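Long-range contact in putative Oleoyl-[acyl-carrier protein] thioesterase (Lactobacillus plantarum, PDB 2OWN), which is a putative double-hotdog thioesterase that probably hydrolyses oleoyl-[acyl-carrier protein] to release the free fatty acid: residues B[76-87]-B[99-110]. Sequence-based numbering, arbitrary orientation.
Sequences PRQDEVVTIAVR and EFWIRDADGQQL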
ATOM      1  N   PRO B  76      -2.611  -0.972  15.176  1.00 33.45           N
ATOM      2  CA  PRO B  76      -3.992  -0.622  14.855  1.00 33.94           C
ATOM      3  C   PRO B  76      -4.711  -1.740  14.047  1.00 34.90           C
ATOM      4  O   PRO B  76      -4.073  -2.411  13.226  1.00 34.50           O
ATOM      5  CB  PRO B  76      -3.833   0.645  14.015  1.00 33.17           C
ATOM      6  CG  PRO B  76      -2.602   1.242  14.484  1.00 33.07           C
ATOM      7  CD  PRO B  76      -1.698   0.092  14.696  1.00 33.30           C
ATOM      8  N   ARG B  77      -5.985  -1.956  14.353  1.00 35.34           N
ATOM      9  CA  ARG B  77      -6.831  -2.975  13.711  1.00 36.64           C
ATOM     10  C   ARG B  77      -7.548  -2.383  12.501  1.00 35.07           C
ATOM     11  O   ARG B  77      -7.709  -1.154  12.419  1.00 31.78           O
ATOM     12  CB  ARG B  77      -7.890  -3.467  14.709  1.00 36.30           C
ATOM     13  CG  ARG B  77      -7.336  -4.204  15.939  1.00 42.05           C
ATOM     14  CD  ARG B  77      -8.295  -4.127  17.142  1.00 45.80           C
ATOM     15  NE  ARG B  77      -9.678  -4.519  16.851  1.00 57.00           N
ATOM     16  CZ  ARG B  77     -10.722  -4.403  17.694  1.00 61.80           C
ATOM     17  NH1 ARG B  77     -10.596  -3.889  18.938  1.00 63.18           N
ATOM     18  NH2 ARG B  77     -11.937  -4.800  17.278  1.00 63.10           N
ATOM     19  N   GLN B  78      -7.990  -3.259  11.584  1.00 33.41           N
ATOM     20  CA  GLN B  78      -8.778  -2.864  10.390  1.00 33.09           C
ATOM     21  C   GLN B  78     -10.059  -2.154  10.867  1.00 32.36           C
ATOM     22  O   GLN B  78     -10.699  -2.610  11.820  1.00 31.55           O
ATOM     23  CB  GLN B  78      -9.171  -4.072   9.533  1.00 31.61           C
ATOM     24  CG  GLN B  78      -9.983  -3.768   8.266  1.00 34.05           C
ATOM     25  CD  GLN B  78     -10.504  -5.018   7.575  1.00 34.21           C
ATOM     26  OE1 GLN B  78      -9.889  -6.068   7.628  1.00 36.58           O
ATOM     27  NE2 GLN B  78     -11.648  -4.899   6.926  1.00 34.26           N
ATOM     28  N   ASP B  79     -10.377  -1.037  10.208  1.00 32.11           N
ATOM     29  CA  ASP B  79     -11.541  -0.160  10.493  1.00 32.29           C
ATOM     30  C   ASP B  79     -11.501   0.623  11.821  1.00 32.14           C
ATOM     31  O   ASP B  79     -12.498   1.270  12.179  1.00 30.49           O
ATOM     32  CB  ASP B  79     -12.879  -0.931  10.309  1.00 33.24           C
ATOM     33  CG  ASP B  79     -13.011  -1.562   8.929  1.00 34.53           C
ATOM     34  OD1 ASP B  79     -12.345  -1.102   7.988  1.00 37.40           O
ATOM     35  OD2 ASP B  79     -13.760  -2.543   8.785  1.00 42.13           O
ATOM     36  N   GLU B  80     -10.339   0.642  12.494  1.00 32.31           N
ATOM     37  CA  GLU B  80     -10.158   1.373  13.738  1.00 32.94           C
ATOM     38  C   GLU B  80      -9.805   2.807  13.331  1.00 32.77           C
ATOM     39  O   GLU B  80      -9.036   3.013  12.373  1.00 34.46           O
ATOM     40  CB  GLU B  80      -9.038   0.773  14.587  1.00 32.50           C
ATOM     41  CG  GLU B  80      -8.949   1.358  15.988  1.00 33.87           C
ATOM     42  CD  GLU B  80      -7.784   0.855  16.814  1.00 33.44           C
ATOM     43  OE1 GLU B  80      -7.019  -0.024  16.367  1.00 31.59           O
ATOM     44  OE2 GLU B  80      -7.629   1.382  17.925  1.00 39.24           O
ATOM     45  N   VAL B  81     -10.367   3.779  14.045  1.00 31.48           N
ATOM     46  CA  VAL B  81     -10.100   5.194  13.815  1.00 31.76           C
ATOM     47  C   VAL B  81      -9.048   5.519  14.867  1.00 32.04           C
ATOM     48  O   VAL B  81      -9.376   5.553  16.063  1.00 32.14           O
ATOM     49  CB  VAL B  81     -11.362   6.070  13.912  1.00 31.52           C
ATOM     50  CG1 VAL B  81     -11.024   7.541  13.716  1.00 34.19           C
ATOM     51  CG2 VAL B  81     -12.376   5.636  12.857  1.00 31.29           C
ATOM     52  N   VAL B  82      -7.795   5.678  14.424  1.00 30.67           N
ATOM     53  CA  VAL B  82      -6.653   6.017  15.297  1.00 31.40           C
ATOM     54  C   VAL B  82      -6.321   7.500  15.196  1.00 31.81           C
ATOM     55  O   VAL B  82      -6.563   8.112  14.153  1.00 30.90           O
ATOM     56  CB  VAL B  82      -5.357   5.205  14.986  1.00 31.62           C
ATOM     57  CG1 VAL B  82      -5.594   3.719  15.235  1.00 32.63           C
ATOM     58  CG2 VAL B  82      -4.799   5.475  13.548  1.00 30.71           C
ATOM     59  N   THR B  83      -5.753   8.042  16.279  1.00 32.36           N
ATOM     60  CA  THR B  83      -5.318   9.430  16.390  1.00 32.58           C
ATOM     61  C   THR B  83      -3.783   9.401  16.299  1.00 33.51           C
ATOM     62  O   THR B  83      -3.146   8.685  17.093  1.00 34.08           O
ATOM     63  CB  THR B  83      -5.821  10.056  17.700  1.00 33.65           C
ATOM     64  OG1 THR B  83      -7.254  10.075  17.674  1.00 31.86           O
ATOM     65  CG2 THR B  83      -5.315  11.484  17.884  1.00 34.74           C
ATOM     66  N   ILE B  84      -3.215  10.117  15.316  1.00 32.76           N
ATOM     67  CA  ILE B  84      -1.752  10.212  15.111  1.00 32.25           C
ATOM     68  C   ILE B  84      -1.324  11.610  15.573  1.00 32.05           C
ATOM     69  O   ILE B  84      -1.619  12.594  14.882  1.00 29.83           O
ATOM     70  CB  ILE B  84      -1.250   9.973  13.637  1.00 32.40           C
ATOM     71  CG1 ILE B  84      -1.786   8.673  13.020  1.00 34.18           C
ATOM     72  CG2 ILE B  84       0.296   9.989  13.587  1.00 32.65           C
ATOM     73  CD1 ILE B  84      -3.191   8.734  12.508  1.00 32.07           C
ATOM     74  N   ALA B  85      -0.678  11.681  16.743  1.00 30.77           N
ATOM     75  CA  ALA B  85      -0.146  12.928  17.324  1.00 31.36           C
ATOM     76  C   ALA B  85       1.343  12.982  16.966  1.00 31.46           C
ATOM     77  O   ALA B  85       2.011  11.940  16.997  1.00 33.70           O
ATOM     78  CB  ALA B  85      -0.340  12.967  18.822  1.00 30.90           C
ATOM     79  N   VAL B  86       1.845  14.174  16.618  1.00 30.98           N
ATOM     80  CA  VAL B  86       3.259  14.396  16.225  1.00 30.48           C
ATOM     81  C   VAL B  86       3.832  15.696  16.840  1.00 29.43           C
ATOM     82  O   VAL B  86       3.081  16.638  17.094  1.00 26.37           O
ATOM     83  CB  VAL B  86       3.388  14.387  14.665  1.00 32.55           C
ATOM     84  CG1 VAL B  86       2.647  15.573  14.022  1.00 24.98           C
ATOM     85  CG2 VAL B  86       4.848  14.362  14.238  1.00 35.07           C
ATOM     86  N   ARG B  87       5.152  15.713  17.074  1.00 29.73           N
ATOM     87  CA  ARG B  87       5.867  16.859  17.659  1.00 29.83           C
ATOM     88  C   ARG B  87       7.345  16.909  17.249  1.00 30.03           C
ATOM     89  O   ARG B  87       8.051  15.907  17.395  1.00 31.18           O
ATOM     90  CB  ARG B  87       5.732  16.803  19.195  1.00 28.65           C
ATOM     91  CG  ARG B  87       6.404  17.947  19.988  1.00 29.68           C
ATOM     92  CD  ARG B  87       5.999  17.952  21.466  1.00 30.36           C
ATOM     93  NE  ARG B  87       6.516  16.812  22.239  1.00 28.75           N
ATOM     94  CZ  ARG B  87       6.250  16.533  23.528  1.00 30.53           C
ATOM     95  NH1 ARG B  87       5.421  17.287  24.271  1.00 36.67           N
ATOM     96  NH2 ARG B  87       6.811  15.451  24.093  1.00 38.35           N
ATOM     97  N   GLU B  99       9.144  13.101  17.564  1.00 31.85           N
ATOM     98  CA  GLU B  99       8.317  12.106  18.258  1.00 31.50           C
ATOM     99  C   GLU B  99       6.923  11.971  17.624  1.00 31.20           C
ATOM    100  O   GLU B  99       6.382  12.962  17.104  1.00 30.27           O
ATOM    101  CB  GLU B  99       8.166  12.473  19.725  1.00 31.61           C
ATOM    102  CG  GLU B  99       9.438  12.312  20.533  1.00 34.35           C
ATOM    103  CD  GLU B  99       9.236  12.757  21.948  1.00 30.71           C
ATOM    104  OE1 GLU B  99       9.379  13.961  22.241  1.00 42.21           O
ATOM    105  OE2 GLU B  99       9.009  11.892  22.805  1.00 42.71           O
ATOM    106  N   PHE B 100       6.364  10.753  17.690  1.00 30.82           N
ATOM    107  CA  PHE B 100       5.014  10.425  17.168  1.00 30.73           C
ATOM    108  C   PHE B 100       4.286   9.505  18.159  1.00 31.48           C
ATOM    109  O   PHE B 100       4.928   8.623  18.742  1.00 34.37           O
ATOM    110  CB  PHE B 100       5.020   9.660  15.833  1.00 30.93           C
ATOM    111  CG  PHE B 100       5.939  10.205  14.771  1.00 31.05           C
ATOM    112  CD1 PHE B 100       7.329   9.966  14.848  1.00 32.86           C
ATOM    113  CD2 PHE B 100       5.427  10.830  13.613  1.00 33.05           C
ATOM    114  CE1 PHE B 100       8.213  10.430  13.843  1.00 31.94           C
ATOM    115  CE2 PHE B 100       6.314  11.294  12.586  1.00 32.40           C
ATOM    116  CZ  PHE B 100       7.708  11.089  12.706  1.00 32.64           C
ATOM    117  N   TRP B 101       2.969   9.686  18.308  1.00 30.97           N
ATOM    118  CA  TRP B 101       2.109   8.853  19.171  1.00 30.87           C
ATOM    119  C   TRP B 101       0.887   8.412  18.379  1.00 31.15           C
ATOM    120  O   TRP B 101       0.179   9.273  17.851  1.00 31.84           O
ATOM    121  CB  TRP B 101       1.616   9.606  20.397  1.00 30.46           C
ATOM    122  CG  TRP B 101       2.665  10.051  21.304  1.00 31.32           C
ATOM    123  CD1 TRP B 101       3.072   9.436  22.449  1.00 29.30           C
ATOM    124  CD2 TRP B 101       3.457  11.227  21.167  1.00 29.49           C
ATOM    125  NE1 TRP B 101       4.079  10.155  23.040  1.00 30.71           N
ATOM    126  CE2 TRP B 101       4.344  11.261  22.278  1.00 28.64           C
ATOM    127  CE3 TRP B 101       3.517  12.263  20.206  1.00 29.55           C
ATOM    128  CZ2 TRP B 101       5.294  12.298  22.462  1.00 31.98           C
ATOM    129  CZ3 TRP B 101       4.465  13.317  20.386  1.00 30.97           C
ATOM    130  CH2 TRP B 101       5.342  13.314  21.512  1.00 29.46           C
ATOM    131  N   ILE B 102       0.679   7.099  18.260  1.00 32.18           N
ATOM    132  CA  ILE B 102      -0.492   6.511  17.589  1.00 33.14           C
ATOM    133  C   ILE B 102      -1.341   6.045  18.780  1.00 33.34           C
ATOM    134  O   ILE B 102      -0.854   5.213  19.574  1.00 32.20           O
ATOM    135  CB  ILE B 102      -0.142   5.340  16.650  1.00 34.53           C
ATOM    136  CG1 ILE B 102       0.962   5.709  15.639  1.00 37.75           C
ATOM    137  CG2 ILE B 102      -1.381   4.857  15.919  1.00 30.81           C
ATOM    138  CD1 ILE B 102       0.655   6.841  14.736  1.00 42.92           C
ATOM    139  N   ARG B 103      -2.561   6.602  18.899  1.00 33.51           N
ATOM    140  CA  ARG B 103      -3.514   6.305  19.984  0.50 34.07           C
ATOM    141  C   ARG B 103      -4.859   5.824  19.445  1.00 34.49           C
ATOM    142  O   ARG B 103      -5.224   6.151  18.302  1.00 33.38           O
ATOM    143  CB  ARG B 103      -3.744   7.556  20.843  0.50 34.03           C
ATOM    144  CG  ARG B 103      -2.495   8.129  21.521  0.50 34.42           C
ATOM    145  CD  ARG B 103      -2.867   9.310  22.419  0.50 34.78           C
ATOM    146  NE  ARG B 103      -1.734   9.841  23.196  0.50 36.26           N
ATOM    147  CZ  ARG B 103      -0.934  10.884  22.893  0.50 35.75           C
ATOM    148  NH1 ARG B 103      -1.087  11.632  21.781  0.50 34.50           N
ATOM    149  NH2 ARG B 103       0.053  11.204  23.747  0.50 37.04           N
ATOM    150  N   ASP B 104      -5.599   5.066  20.275  1.00 35.24           N
ATOM    151  CA  ASP B 104      -6.944   4.540  19.897  1.00 37.44           C
ATOM    152  C   ASP B 104      -8.034   5.606  20.131  1.00 38.01           C
ATOM    153  O   ASP B 104      -7.729   6.700  20.633  1.00 36.41           O
ATOM    154  CB  ASP B 104      -7.268   3.167  20.572  1.00 37.79           C
ATOM    155  CG  ASP B 104      -7.484   3.216  22.104  1.00 39.31           C
ATOM    156  OD1 ASP B 104      -7.587   4.284  22.757  1.00 41.39           O
ATOM    157  OD2 ASP B 104      -7.570   2.101  22.666  1.00 40.65           O
ATOM    158  N   ALA B 105      -9.283   5.266  19.776  1.00 40.07           N
ATOM    159  CA  ALA B 105     -10.473   6.147  19.960  1.00 41.30           C
ATOM    160  C   ALA B 105     -10.717   6.611  21.416  1.00 42.39           C
ATOM    161  O   ALA B 105     -11.183   7.739  21.632  1.00 42.61           O
ATOM    162  CB  ALA B 105     -11.745   5.478  19.386  1.00 41.37           C
ATOM    163  N   ASP B 106     -10.380   5.745  22.384  1.00 43.25           N
ATOM    164  CA  ASP B 106     -10.493   6.032  23.837  1.00 43.51           C
ATOM    165  C   ASP B 106      -9.256   6.758  24.449  1.00 42.89           C
ATOM    166  O   ASP B 106      -9.265   7.028  25.655  1.00 41.79           O
ATOM    167  CB  ASP B 106     -10.780   4.725  24.618  1.00 44.72           C
ATOM    168  CG  ASP B 106     -12.070   4.018  24.167  1.00 48.47           C
ATOM    169  OD1 ASP B 106     -13.065   4.690  23.811  1.00 57.56           O
ATOM    170  OD2 ASP B 106     -12.094   2.770  24.207  1.00 56.37           O
ATOM    171  N   GLY B 107      -8.226   7.081  23.641  1.00 42.36           N
ATOM    172  CA  GLY B 107      -6.997   7.765  24.094  1.00 41.53           C
ATOM    173  C   GLY B 107      -5.821   6.905  24.557  1.00 40.96           C
ATOM    174  O   GLY B 107      -4.764   7.468  24.878  1.00 40.82           O
ATOM    175  N   GLN B 108      -5.978   5.570  24.590  1.00 39.93           N
ATOM    176  CA  GLN B 108      -4.907   4.645  25.023  1.00 38.80           C
ATOM    177  C   GLN B 108      -3.837   4.513  23.936  1.00 37.13           C
ATOM    178  O   GLN B 108      -4.178   4.405  22.751  1.00 35.91           O
ATOM    179  CB  GLN B 108      -5.460   3.266  25.413  1.00 39.49           C
ATOM    180  CG  GLN B 108      -6.404   3.302  26.627  1.00 44.07           C
ATOM    181  N   GLN B 109      -2.561   4.502  24.347  1.00 35.60           N
ATOM    182  CA  GLN B 109      -1.419   4.411  23.415  1.00 35.12           C
ATOM    183  C   GLN B 109      -1.279   3.028  22.755  1.00 35.37           C
ATOM    184  O   GLN B 109      -1.156   2.008  23.452  1.00 36.15           O
ATOM    185  CB  GLN B 109      -0.097   4.814  24.099  1.00 35.29           C
ATOM    186  CG  GLN B 109       1.184   4.725  23.244  1.00 35.07           C
ATOM    187  CD  GLN B 109       2.405   5.233  23.987  1.00 35.16           C
ATOM    188  OE1 GLN B 109       2.457   6.389  24.370  1.00 33.38           O
ATOM    189  NE2 GLN B 109       3.424   4.386  24.124  1.00 30.91           N
ATOM    190  N   LEU B 110      -1.240   3.042  21.418  1.00 33.84           N
ATOM    191  CA  LEU B 110      -1.063   1.865  20.563  1.00 33.99           C
ATOM    192  C   LEU B 110       0.416   1.736  20.183  1.00 33.52           C
ATOM    193  O   LEU B 110       0.980   0.631  20.246  1.00 31.94           O
ATOM    194  CB  LEU B 110      -1.951   1.963  19.310  1.00 33.88           C
ATOM    195  CG  LEU B 110      -3.464   2.024  19.524  1.00 35.29           C
ATOM    196  CD1 LEU B 110      -4.161   2.057  18.173  1.00 33.96           C
ATOM    197  CD2 LEU B 110      -3.992   0.852  20.340  1.00 39.88           C
TER
HETATM  198  O   HOH W   1     -10.205   2.764  18.550  1.00 47.88           O
HETATM  199  O   HOH W   2      -8.195   9.359  20.677  1.00 44.43           O
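Thr83, Ala85 and Arg87 pair with Arg103, Trp101 and Glu99 in an antiparallel beta hairpin of the N-terminal hotdog domain, illustrating how one ladder can serve two unlike faces. Each of these three hydrogen-bonded pairs contributes two backbone bonds, such as Trp101 N to Ala85 O at 2.8 Å, while CA-H...O contacts fill the non-hydrogen-bonded steps.

The apolar face carries Ile84, Val86, Phe100 and Ile102, which pack on helix 31-48, the helix that the hotdog sheet wraps. Ile84 and Ile102 lie side by side, and CD1 of Ile102 presses tightly on CG2 of Ile84 (3.4 Å). Val86 puts CG2 anti to its own nitrogen, 3.6 Å from CD2 of Phe100.

The opposite face mixes polar, charged and aromatic side chains. The indole of Trp101 has the Ala85 carbonyl carbon and CB of Arg87 at its edge; CB of Trp101 lies over one face of the Arg103 guanidinium, offset toward its rim.

Beyond the strands, Glu80 OE2, salt-bridged to Arg74, is linked by a water to Ala105 N.

At the far end Arg87, bent at chi3 (69°), forms a salt bridge with Glu99, its hydrogen bond from NH2 to OE1 weak at 3.5 Å; that oxygen, also bound by Ser89, lies in the guanidinium plane, the carboxylate turned 43° from it.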